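Local coordinates for probable primosomal replication protein n (Ralstonia solanacearum, PDB 4FDB) that probably helps restart stalled replication forks by binding single-stranded DNA and assisting primosome assembly as a homodimeric member of the PriB family, at residues Leu5-Thr10 and Leu87-Ser92; Val12-Met17 and Ile65-Val70. The protein carries 3 engineered substitutions. All coordinates share one frame; numbering follows the deposited sequence.

Contact 1 (Leu5-Thr10 and Leu87-Ser92)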
loop_
_atom_site.group_PDB
_atom_site.type_symbol
_atom_site.label_atom_id
_atom_site.label_comp_id
_atom_site.label_asym_id
_atom_site.label_seq_id
_atom_site.Cartn_x
_atom_site.Cartn_y
_atom_site.Cartn_z
ATOM N N LEU A 5 2.733 -3.957 -3.714
ATOM C CA LEU A 5 3.283 -2.655 -3.392
ATOM C C LEU A 5 4.781 -2.688 -3.683
ATOM O O LEU A 5 5.469 -3.628 -3.280
ATOM C CB LEU A 5 3.072 -2.338 -1.908
ATOM C CG LEU A 5 3.713 -1.013 -1.451
ATOM C CD1 LEU A 5 3.071 0.160 -2.186
ATOM C CD2 LEU A 5 3.606 -0.797 0.055
ATOM N N GLN A 6 5.266 -1.685 -4.406
ATOM C CA GLN A 6 6.705 -1.480 -4.587
ATOM C C GLN A 6 7.041 -0.189 -3.880
ATOM O O GLN A 6 6.396 0.821 -4.107
ATOM C CB GLN A 6 7.037 -1.316 -6.061
ATOM C CG GLN A 6 6.676 -2.491 -6.946
ATOM C CD GLN A 6 6.743 -2.115 -8.407
ATOM O OE1 GLN A 6 5.752 -1.687 -8.998
ATOM N NE2 GLN A 6 7.927 -2.252 -8.997
ATOM N N LEU A 7 8.056 -0.211 -3.026
ATOM C CA LEU A 7 8.343 0.952 -2.222
ATOM C C LEU A 7 9.842 1.020 -1.997
ATOM O O LEU A 7 10.453 0.024 -1.630
ATOM C CB LEU A 7 7.611 0.854 -0.883
ATOM C CG LEU A 7 7.541 2.150 -0.055
ATOM C CD1 LEU A 7 6.680 3.182 -0.772
ATOM C CD2 LEU A 7 6.976 1.880 1.320
ATOM N N VAL A 8 10.429 2.179 -2.262
ATOM C CA VAL A 8 11.808 2.427 -1.854
ATOM C C VAL A 8 11.743 3.279 -0.600
ATOM O O VAL A 8 11.204 4.378 -0.632
ATOM C CB VAL A 8 12.584 3.172 -2.934
ATOM C CG1 VAL A 8 13.912 3.700 -2.369
ATOM C CG2 VAL A 8 12.827 2.256 -4.117
ATOM N N ALA A 9 12.285 2.779 0.505
ATOM C CA ALA A 9 12.050 3.430 1.789
ATOM C C ALA A 9 13.179 3.139 2.759
ATOM O O ALA A 9 13.906 2.166 2.601
ATOM C CB ALA A 9 10.723 2.971 2.375
ATOM N N THR A 10 13.314 3.996 3.764
ATOM C CA THR A 10 14.372 3.868 4.751
ATOM C C THR A 10 13.894 3.023 5.925
ATOM O O THR A 10 12.807 3.242 6.449
ATOM C CB THR A 10 14.765 5.256 5.264
ATOM O OG1 THR A 10 15.209 6.048 4.157
ATOM C CG2 THR A 10 15.872 5.166 6.316
ATOM N N LEU A 87 -3.269 -1.720 8.599
ATOM C CA LEU A 87 -2.632 -2.538 7.574
ATOM C C LEU A 87 -1.129 -2.646 7.801
ATOM O O LEU A 87 -0.519 -1.802 8.437
ATOM C CB LEU A 87 -2.875 -1.961 6.181
ATOM C CG LEU A 87 -4.319 -1.865 5.692
ATOM C CD1 LEU A 87 -4.300 -1.421 4.236
ATOM C CD2 LEU A 87 -5.034 -3.199 5.860
ATOM N N VAL A 88 -0.548 -3.693 7.241
ATOM C CA VAL A 88 0.876 -3.916 7.342
ATOM C C VAL A 88 1.399 -4.292 5.962
ATOM O O VAL A 88 0.726 -5.003 5.216
ATOM C CB VAL A 88 1.180 -5.019 8.381
ATOM C CG1 VAL A 88 0.453 -6.317 8.034
ATOM C CG2 VAL A 88 2.675 -5.259 8.497
ATOM N N PHE A 89 2.586 -3.797 5.622
ATOM C CA PHE A 89 3.261 -4.129 4.370
ATOM C C PHE A 89 4.083 -5.412 4.549
ATOM O O PHE A 89 5.118 -5.400 5.210
ATOM C CB PHE A 89 4.152 -2.940 3.983
ATOM C CG PHE A 89 4.989 -3.138 2.728
ATOM C CD1 PHE A 89 4.619 -4.028 1.728
ATOM C CD2 PHE A 89 6.147 -2.387 2.549
ATOM C CE1 PHE A 89 5.400 -4.179 0.580
ATOM C CE2 PHE A 89 6.938 -2.536 1.416
ATOM C CZ PHE A 89 6.563 -3.431 0.423
ATOM N N HIS A 90 3.616 -6.518 3.975
ATOM C CA HIS A 90 4.388 -7.764 4.015
ATOM C C HIS A 90 5.434 -7.737 2.915
ATOM O O HIS A 90 5.104 -7.698 1.735
ATOM C CB HIS A 90 3.483 -8.982 3.803
ATOM C CG HIS A 90 2.627 -9.323 4.979
ATOM N ND1 HIS A 90 2.700 -10.542 5.621
ATOM C CD2 HIS A 90 1.648 -8.627 5.605
ATOM C CE1 HIS A 90 1.817 -10.576 6.601
ATOM N NE2 HIS A 90 1.159 -9.429 6.609
ATOM N N ILE A 91 6.708 -7.773 3.287
ATOM C CA ILE A 91 7.759 -7.674 2.298
ATOM C C ILE A 91 8.090 -9.050 1.767
ATOM O O ILE A 91 8.415 -9.954 2.536
ATOM C CB ILE A 91 9.022 -7.046 2.919
ATOM C CG1 ILE A 91 8.687 -5.638 3.422
ATOM C CG2 ILE A 91 10.143 -7.008 1.905
ATOM C CD1 ILE A 91 9.743 -5.065 4.379
ATOM N N SER A 92 7.992 -9.230 0.455
ATOM C CA SER A 92 8.299 -10.536 -0.112
ATOM C C SER A 92 9.640 -10.529 -0.835
ATOM O O SER A 92 10.203 -11.583 -1.135
ATOM C CB SER A 92 7.183 -11.004 -1.047
ATOM O OG SER A 92 7.044 -10.127 -2.144
#
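Leu5 and Phe89 both swing CG anti to the backbone N (chi1 near 176°), and the two side chains, crossing at about a right angle, meet between their strands. The second torsion of Leu5 sets CD2 over the middle of the phenyl ring, 3.6 Å from the centroid of Phe89 and 5° off the ring normal. This is a CH-pi contact over the face. Leu5 CD2 is nearly equidistant from the six ring carbons, from 3.8 Å to Phe89 CD1 to 4.0 Å to Phe89 CZ. Farther down the leucine, Leu5 CB comes within 3.9 Å of Phe89 CE1. Leu7, the next inward-pointing residue of its strand, adds a looser touch, with Leu7 CB 4.2 Å from Phe89 CE2. The opposite face of the ring is met nearer its rim by Ile91 CG1, so Phe89 is packed between two aliphatic groups. Cys73, Ala52 and Leu31 also touch Phe89, from three other strands of the OB fold to which this family belongs. No hydrogen bond joins the two segments; their contact rests on apolar packing and the weak CH-pi attraction, in the buried interior of the fold.

Contact 2 (Val12-Met17 and Ile65-Val70); sequences VEREVM and IAPGTV. Engineered in segment 12-17: Val12 (natural residue Ala).
Ile65 O is gripped by two nitrogens of one guanidinium group, Arg14 NE and Arg14 NH2. The approach is side-on, and the oxygen lies at the guanidinium edge, close to its plane. The bond from Arg14 NE to Ile65 O is the shorter, 2.9 Å, and the straighter, with an N-H...O angle of 154° and the donor in the carbonyl plane. Arg14 NH2 reaches Ile65 O at 3.1 Å from above that plane, at a more bent 138°. Arg14 has CG between the backbone N and the carbonyl carbon (chi1 47°), and from there the chain runs extended to NE, across to the loop. Beside this grip, Pro67 CB rests 3.7 Å from Val12 O, a backbone atom of an engineered position. Pro67 and Gly68 form the corners of a type II beta turn from Ala66 to Thr69, in which Ala66 O accepts from Thr69 N and, at 2.7 Å, from Thr69 OG1. The Arg14 charge has a second, long and weak partner in Asp63. Val12 and Glu13 form a classic beta bulge opposite Leu30 of strand 25-37, while residues 65-70 link helix 57-62 to strand 70-79, with Ile65 packing on Leu11 and Leu94.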
loop_
_atom_site.group_PDB
_atom_site.type_symbol
_atom_site.label_atom_id
_atom_site.label_comp_id
_atom_site.label_asym_id
_atom_site.label_seq_id
_atom_site.Cartn_x
_atom_site.Cartn_y
_atom_site.Cartn_z
ATOM N N VAL A 12 13.520 2.435 9.522
ATOM C CA VAL A 12 13.610 3.326 10.677
ATOM C C VAL A 12 13.919 2.547 11.945
ATOM O O VAL A 12 14.773 2.913 12.754
ATOM C CB VAL A 12 12.248 4.055 10.886
ATOM C CG1 VAL A 12 12.311 4.972 12.091
ATOM C CG2 VAL A 12 11.858 4.831 9.641
ATOM N N GLU A 13 13.181 1.460 12.139
ATOM C CA GLU A 13 13.434 0.646 13.303
ATOM C C GLU A 13 12.894 -0.741 13.055
ATOM O O GLU A 13 12.066 -0.961 12.169
ATOM C CB GLU A 13 12.800 1.260 14.551
ATOM C CG GLU A 13 11.356 1.655 14.386
ATOM C CD GLU A 13 10.791 2.335 15.631
ATOM O OE1 GLU A 13 11.249 3.447 15.993
ATOM O OE2 GLU A 13 9.879 1.753 16.255
ATOM N N ARG A 14 13.389 -1.687 13.826
ATOM C CA ARG A 14 12.832 -3.033 13.743
ATOM C C ARG A 14 12.727 -3.632 15.126
ATOM O O ARG A 14 13.473 -3.253 16.033
ATOM C CB ARG A 14 13.630 -3.922 12.777
ATOM C CG ARG A 14 15.116 -3.879 12.951
ATOM C CD ARG A 14 15.822 -4.862 12.011
ATOM N NE ARG A 14 17.278 -4.665 12.048
ATOM C CZ ARG A 14 18.081 -5.190 12.962
ATOM N NH1 ARG A 14 17.591 -5.969 13.924
ATOM N NH2 ARG A 14 19.385 -4.950 12.911
ATOM N N GLU A 15 11.753 -4.521 15.295
ATOM C CA GLU A 15 11.514 -5.178 16.566
ATOM C C GLU A 15 12.323 -6.459 16.656
ATOM O O GLU A 15 12.777 -6.988 15.640
ATOM C CB GLU A 15 10.032 -5.524 16.696
ATOM C CG GLU A 15 9.096 -4.338 16.552
ATOM C CD GLU A 15 9.274 -3.327 17.662
ATOM O OE1 GLU A 15 9.568 -3.744 18.801
ATOM O OE2 GLU A 15 9.129 -2.115 17.400
ATOM N N VAL A 16 12.491 -6.958 17.876
ATOM C CA VAL A 16 13.171 -8.226 18.098
ATOM C C VAL A 16 12.372 -9.290 17.356
ATOM O O VAL A 16 11.157 -9.209 17.304
ATOM C CB VAL A 16 13.229 -8.567 19.598
ATOM C CG1 VAL A 16 13.778 -9.965 19.823
ATOM C CG2 VAL A 16 14.089 -7.549 20.333
HETATM N N MSE A 17 13.064 -10.252 16.755
HETATM C CA MSE A 17 12.412 -11.355 16.056
HETATM C C MSE A 17 11.474 -12.123 16.981
HETATM O O MSE A 17 11.809 -12.400 18.138
HETATM C CB MSE A 17 13.483 -12.300 15.510
HETATM C CG MSE A 17 12.969 -13.525 14.789
HETATM SE SE MSE A 17 14.502 -14.508 14.057
HETATM C CE MSE A 17 14.967 -13.229 12.659
ATOM N N ILE A 65 19.779 -6.081 8.904
ATOM C CA ILE A 65 19.894 -4.782 8.240
ATOM C C ILE A 65 19.933 -3.627 9.246
ATOM O O ILE A 65 19.106 -3.566 10.149
ATOM C CB ILE A 65 18.734 -4.584 7.257
ATOM C CG1 ILE A 65 18.861 -5.587 6.104
ATOM C CG2 ILE A 65 18.720 -3.158 6.723
ATOM C CD1 ILE A 65 17.694 -5.564 5.159
ATOM N N ALA A 66 20.894 -2.718 9.091
ATOM C CA ALA A 66 21.024 -1.579 9.999
ATOM C C ALA A 66 19.905 -0.565 9.779
ATOM O O ALA A 66 19.598 -0.213 8.639
ATOM C CB ALA A 66 22.362 -0.898 9.802
ATOM N N PRO A 67 19.292 -0.091 10.875
ATOM C CA PRO A 67 18.394 1.061 10.748
ATOM C C PRO A 67 19.115 2.229 10.072
ATOM O O PRO A 67 20.285 2.502 10.363
ATOM C CB PRO A 67 18.053 1.386 12.202
ATOM C CG PRO A 67 18.103 0.021 12.877
ATOM C CD PRO A 67 19.314 -0.626 12.247
ATOM N N GLY A 68 18.420 2.897 9.162
ATOM C CA GLY A 68 19.016 3.945 8.357
ATOM C C GLY A 68 19.253 3.491 6.930
ATOM O O GLY A 68 19.518 4.300 6.043
ATOM N N THR A 69 19.161 2.186 6.699
ATOM C CA THR A 69 19.444 1.633 5.379
ATOM C C THR A 69 18.274 1.854 4.435
ATOM O O THR A 69 17.133 1.628 4.816
ATOM C CB THR A 69 19.728 0.126 5.482
ATOM O OG1 THR A 69 20.881 -0.065 6.315
ATOM C CG2 THR A 69 19.992 -0.460 4.099
ATOM N N VAL A 70 18.542 2.285 3.202
ATOM C CA VAL A 70 17.445 2.442 2.240
ATOM C C VAL A 70 17.208 1.119 1.502
ATOM O O VAL A 70 18.150 0.523 0.970
ATOM C CB VAL A 70 17.737 3.551 1.214
ATOM C CG1 VAL A 70 16.572 3.714 0.250
ATOM C CG2 VAL A 70 18.010 4.875 1.920
#

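Contacts 1 and 2 lie along the same strand, 3-19, with their centres 13 Å apart; contact 1 is buried near the centre of the chain and contact 2 lies nearer its surface. They also touch directly: Val8 CG1 packs 3.7 Å from Val70 CG1, and Thr10 CG2 lies 3.8 Å from Gly68 O. Contact 1 is apolar; contact 2 is largely polar. Leu5, Gln6 and Leu7 also pair with an antiparallel strand of the second subunit, but no other chain of the assembly touches the segments of contact 2. A bound acetic acid, probably from the crystallisation liquor, lies about 4 Å from the Arg14 side chain.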